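Local coordinates for choloylglycine hydrolase (Clostridium perfringens, PDB 2BJF), which hydrolyses the amide bond of glycine- and taurine-conjugated bile salts, releasing free bile acids, and also acts as a bile acid amine N-acyltransferase, at residues F200-D204 with Q205-A209; D303-K306 with E307-G311. All coordinates share one frame; numbering follows the deposited sequence.

Contact 1: F200-D204 with Q205-A209; sequences FKLGD and QSLTA
The amide of L202 gives its hydrogen to Q205 O at 2.8 Å, and the return bond from Q205 N to L202 O, 3.0 Å, closes the pair. Two residues along each strand the same reciprocal arrangement recurs: L207 N reaches F200 O at 2.9 Å while F200 N bonds L207 O. Between them K201 and S206 form a non-hydrogen-bonded pair, their side chains on the face away from F200, L202, Q205 and L207. This is a beta hairpin with a two-residue loop, a type II' turn from L202 to Q205. G203 sits at the second position, where the positive phi of 61° suits glycine, and D204 follows it. K201 runs extended toward the turn and then bends at its last torsion (chi4 -71°), bringing NZ to 3.0 Å from G203 O, the donor tilted out of the carbonyl plane.

On the face of F200, L202 and L207 the packing is apolar. L207 CG lies 3.9 Å from L202 CB, the two side chains crossing at a slant, and L207 CD1 lies beside F200, 3.9 Å from its ring atom CD2. With CG anti to its backbone N (chi1 -172°), F200 turns its ring beyond this partner to meet F234 of the second subunit edge-to-face. From the same helix 225-243 of that subunit, K241 packs on F200 and D237 on L202.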
loop_
_atom_site.group_PDB
_atom_site.type_symbol
_atom_site.label_atom_id
_atom_site.label_comp_id
_atom_site.label_asym_id
_atom_site.label_seq_id
_atom_site.Cartn_x
_atom_site.Cartn_y
_atom_site.Cartn_z
ATOM N N PHE A 200 -17.928 -4.932 -7.360
ATOM C CA PHE A 200 -17.770 -5.852 -6.241
ATOM C C PHE A 200 -19.063 -5.782 -5.432
ATOM O O PHE A 200 -19.488 -4.700 -5.024
ATOM C CB PHE A 200 -16.574 -5.437 -5.376
ATOM C CG PHE A 200 -16.218 -6.427 -4.294
ATOM C CD1 PHE A 200 -15.156 -7.312 -4.467
ATOM C CD2 PHE A 200 -16.926 -6.460 -3.095
ATOM C CE1 PHE A 200 -14.816 -8.225 -3.468
ATOM C CE2 PHE A 200 -16.596 -7.368 -2.091
ATOM C CZ PHE A 200 -15.540 -8.253 -2.278
ATOM N N LYS A 201 -19.697 -6.931 -5.218
ATOM C CA LYS A 201 -20.907 -6.989 -4.402
ATOM C C LYS A 201 -20.530 -7.171 -2.934
ATOM O O LYS A 201 -20.151 -8.263 -2.516
ATOM C CB LYS A 201 -21.833 -8.117 -4.874
ATOM C CG LYS A 201 -23.212 -8.114 -4.219
ATOM C CD LYS A 201 -24.034 -9.325 -4.642
ATOM C CE LYS A 201 -25.446 -9.277 -4.070
ATOM N NZ LYS A 201 -25.481 -9.503 -2.596
ATOM N N LEU A 202 -20.621 -6.088 -2.165
ATOM C CA LEU A 202 -20.318 -6.115 -0.737
ATOM C C LEU A 202 -21.618 -6.290 0.046
ATOM O O LEU A 202 -22.095 -5.358 0.702
ATOM C CB LEU A 202 -19.593 -4.830 -0.314
ATOM C CG LEU A 202 -18.922 -4.784 1.065
ATOM C CD1 LEU A 202 -17.466 -5.208 0.975
ATOM C CD2 LEU A 202 -19.030 -3.387 1.657
ATOM N N GLY A 203 -22.188 -7.491 -0.042
ATOM C CA GLY A 203 -23.456 -7.806 0.612
ATOM C C GLY A 203 -24.591 -6.932 0.113
ATOM O O GLY A 203 -24.985 -7.017 -1.052
ATOM N N ASP A 204 -25.099 -6.081 1.002
ATOM C CA ASP A 204 -26.199 -5.169 0.684
ATOM C C ASP A 204 -25.728 -3.893 -0.020
ATOM O O ASP A 204 -26.547 -3.075 -0.449
ATOM C CB ASP A 204 -26.978 -4.812 1.956
ATOM C CG ASP A 204 -27.596 -6.027 2.628
ATOM O OD1 ASP A 204 -28.221 -6.853 1.928
ATOM O OD2 ASP A 204 -27.462 -6.153 3.864
ATOM N N GLN A 205 -24.412 -3.731 -0.136
ATOM C CA GLN A 205 -23.826 -2.565 -0.790
ATOM C C GLN A 205 -23.158 -2.938 -2.111
ATOM O O GLN A 205 -22.288 -3.809 -2.155
ATOM C CB GLN A 205 -22.814 -1.882 0.137
ATOM C CG GLN A 205 -22.145 -0.639 -0.454
ATOM C CD GLN A 205 -23.041 0.590 -0.442
ATOM O OE1 GLN A 205 -23.816 0.805 0.491
ATOM N NE2 GLN A 205 -22.928 1.410 -1.480
ATOM N N SER A 206 -23.576 -2.268 -3.181
ATOM C CA SER A 206 -22.949 -2.432 -4.486
ATOM C C SER A 206 -21.751 -1.496 -4.597
ATOM O O SER A 206 -21.886 -0.280 -4.431
ATOM C CB SER A 206 -23.950 -2.139 -5.607
ATOM O OG SER A 206 -25.105 -2.950 -5.489
ATOM N N LEU A 207 -20.579 -2.068 -4.856
ATOM C CA LEU A 207 -19.375 -1.276 -5.090
ATOM C C LEU A 207 -19.093 -1.201 -6.583
ATOM O O LEU A 207 -19.128 -2.217 -7.280
ATOM C CB LEU A 207 -18.166 -1.859 -4.347
ATOM C CG LEU A 207 -18.262 -2.107 -2.837
ATOM C CD1 LEU A 207 -16.939 -2.645 -2.308
ATOM C CD2 LEU A 207 -18.668 -0.848 -2.083
ATOM N N THR A 208 -18.826 0.008 -7.065
ATOM C CA THR A 208 -18.574 0.242 -8.484
ATOM C C THR A 208 -17.222 0.917 -8.701
ATOM O O THR A 208 -16.855 1.841 -7.969
ATOM C CB THR A 208 -19.723 1.061 -9.149
ATOM O OG1 THR A 208 -19.424 1.298 -10.530
ATOM C CG2 THR A 208 -19.945 2.395 -8.442
ATOM N N ALA A 209 -16.481 0.439 -9.696
ATOM C CA ALA A 209 -15.211 1.049 -10.076
ATOM C C ALA A 209 -15.448 2.507 -10.445
ATOM O O ALA A 209 -16.356 2.816 -11.217
ATOM C CB ALA A 209 -14.589 0.300 -11.237
#

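Contact 2: D303-K306 with E307-G311; sequences DMNK and ENLDG
M304 O is the tight spot of this bend: E307 N donates to it at 3.1 Å, from above the carbonyl plane rather than within it, while E307 CB and the CD2 methyl of L309 each close in to 3.4 Å. L309 gets there by holding CG anti to its own carbonyl carbon (chi1 -54°), which swings the isobutyl group back toward M304. The M304 side chain itself leaves in another direction and is buried, lying with L309 against A53; L309 also touches F32.

The segment starts at the last residue of strand 300-303, outermost of its sheet within the chain, and leads on toward strand 315-318. Its opening is an Asx turn, in which D303 OD1 accepts from N305 N at 2.9 Å, and the backbone of 304-306 takes helical angles. A second Asx turn, D310 N to N308 OD1 at 3.0 Å, lies within the type I turn from N308 to G311.

The solvent side is looser. N305 crosses L309 with OD1 no nearer than 4.1 Å to CD1, and its ND2 bonds K286 O. A water donates to N305 O at 2.7 Å and weakly to E307 O, joining the two carbonyls. A further side faces the third subunit and is held by it: K306 NZ makes a salt bridge with the terminal carboxylate of N329 of that subunit, and E307, its chain bent at chi2, sends OE2 to Y317 OH and also to ND2 of that same N329.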
loop_
_atom_site.group_PDB
_atom_site.type_symbol
_atom_site.label_atom_id
_atom_site.label_comp_id
_atom_site.label_asym_id
_atom_site.label_seq_id
_atom_site.Cartn_x
_atom_site.Cartn_y
_atom_site.Cartn_z
ATOM N N ASP A 303 24.306 6.202 -34.430
ATOM C CA ASP A 303 24.455 4.905 -35.081
ATOM C C ASP A 303 25.938 4.566 -35.181
ATOM O O ASP A 303 26.683 5.214 -35.921
ATOM C CB ASP A 303 23.807 4.955 -36.475
ATOM C CG ASP A 303 23.743 3.593 -37.162
ATOM O OD1 ASP A 303 24.472 2.656 -36.765
ATOM O OD2 ASP A 303 22.953 3.466 -38.123
ATOM N N MET A 304 26.365 3.549 -34.432
ATOM C CA MET A 304 27.777 3.152 -34.416
ATOM C C MET A 304 28.250 2.622 -35.772
ATOM O O MET A 304 29.430 2.735 -36.112
ATOM C CB MET A 304 28.060 2.138 -33.298
ATOM C CG MET A 304 27.619 0.705 -33.584
ATOM S SD MET A 304 27.906 -0.419 -32.202
ATOM C CE MET A 304 29.687 -0.342 -32.048
ATOM N N ASN A 305 27.320 2.060 -36.542
ATOM C CA ASN A 305 27.639 1.476 -37.844
ATOM C C ASN A 305 27.890 2.508 -38.944
ATOM O O ASN A 305 28.366 2.168 -40.031
ATOM C CB ASN A 305 26.558 0.475 -38.258
ATOM C CG ASN A 305 26.611 -0.800 -37.440
ATOM O OD1 ASN A 305 27.608 -1.528 -37.465
ATOM N ND2 ASN A 305 25.539 -1.080 -36.710
ATOM N N LYS A 306 27.571 3.766 -38.651
ATOM C CA LYS A 306 27.894 4.872 -39.549
ATOM C C LYS A 306 29.339 5.329 -39.350
ATOM O O LYS A 306 29.930 5.931 -40.243
ATOM C CB LYS A 306 26.919 6.035 -39.355
ATOM C CG LYS A 306 25.489 5.702 -39.767
ATOM C CD LYS A 306 24.591 6.923 -39.773
ATOM C CE LYS A 306 24.697 7.698 -41.084
ATOM N NZ LYS A 306 23.886 8.942 -41.038
ATOM N N GLU A 307 29.898 5.027 -38.179
ATOM C CA GLU A 307 31.295 5.343 -37.878
ATOM C C GLU A 307 32.240 4.289 -38.452
ATOM O O GLU A 307 31.811 3.196 -38.832
ATOM C CB GLU A 307 31.509 5.467 -36.362
ATOM C CG GLU A 307 30.618 6.497 -35.659
ATOM C CD GLU A 307 30.834 7.926 -36.141
ATOM O OE1 GLU A 307 31.982 8.291 -36.482
ATOM O OE2 GLU A 307 29.847 8.691 -36.171
ATOM N N ASN A 308 33.526 4.626 -38.525
ATOM C CA ASN A 308 34.536 3.665 -38.951
ATOM C C ASN A 308 34.906 2.734 -37.805
ATOM O O ASN A 308 35.581 3.139 -36.855
ATOM C CB ASN A 308 35.785 4.369 -39.494
ATOM C CG ASN A 308 36.704 3.427 -40.264
ATOM O OD1 ASN A 308 36.456 2.222 -40.350
ATOM N ND2 ASN A 308 37.772 3.978 -40.832
ATOM N N LEU A 309 34.457 1.486 -37.903
ATOM C CA LEU A 309 34.772 0.477 -36.892
ATOM C C LEU A 309 36.258 0.116 -36.910
ATOM O O LEU A 309 36.788 -0.388 -35.920
ATOM C CB LEU A 309 33.902 -0.775 -37.064
ATOM C CG LEU A 309 32.373 -0.628 -37.115
ATOM C CD1 LEU A 309 31.712 -2.000 -37.094
ATOM C CD2 LEU A 309 31.814 0.246 -35.991
ATOM N N ASP A 310 36.917 0.389 -38.036
ATOM C CA ASP A 310 38.360 0.185 -38.182
ATOM C C ASP A 310 39.147 1.486 -37.981
ATOM O O ASP A 310 40.295 1.600 -38.422
ATOM C CB ASP A 310 38.682 -0.418 -39.555
ATOM C CG ASP A 310 38.113 -1.816 -39.733
ATOM O OD1 ASP A 310 38.186 -2.629 -38.785
ATOM O OD2 ASP A 310 37.604 -2.107 -40.836
ATOM N N GLY A 311 38.528 2.455 -37.308
ATOM C CA GLY A 311 39.154 3.751 -37.027
ATOM C C GLY A 311 40.296 3.672 -36.029
ATOM O O GLY A 311 40.556 2.613 -35.453
HETATM O O HOH W 1 30.543 0.576 -40.517
#

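Contacts 1 and 2 are separate local turns on opposite sides of the chain's centre, their own centres 63 Å apart and their nearest atoms about 46 Å apart. Contact 1 is the more remote, with its centre 44 Å from that of the chain, against 23 Å for contact 2. Each meets a different copy of the homotetramer: 200-209 reaches across to the second subunit, 303-311 receives the C-terminal residue of the third. Neither contributes to the bile acid pocket around the nucleophile C2. At contact 1 the L207 side chain lies about 13 Å from a bound taurine.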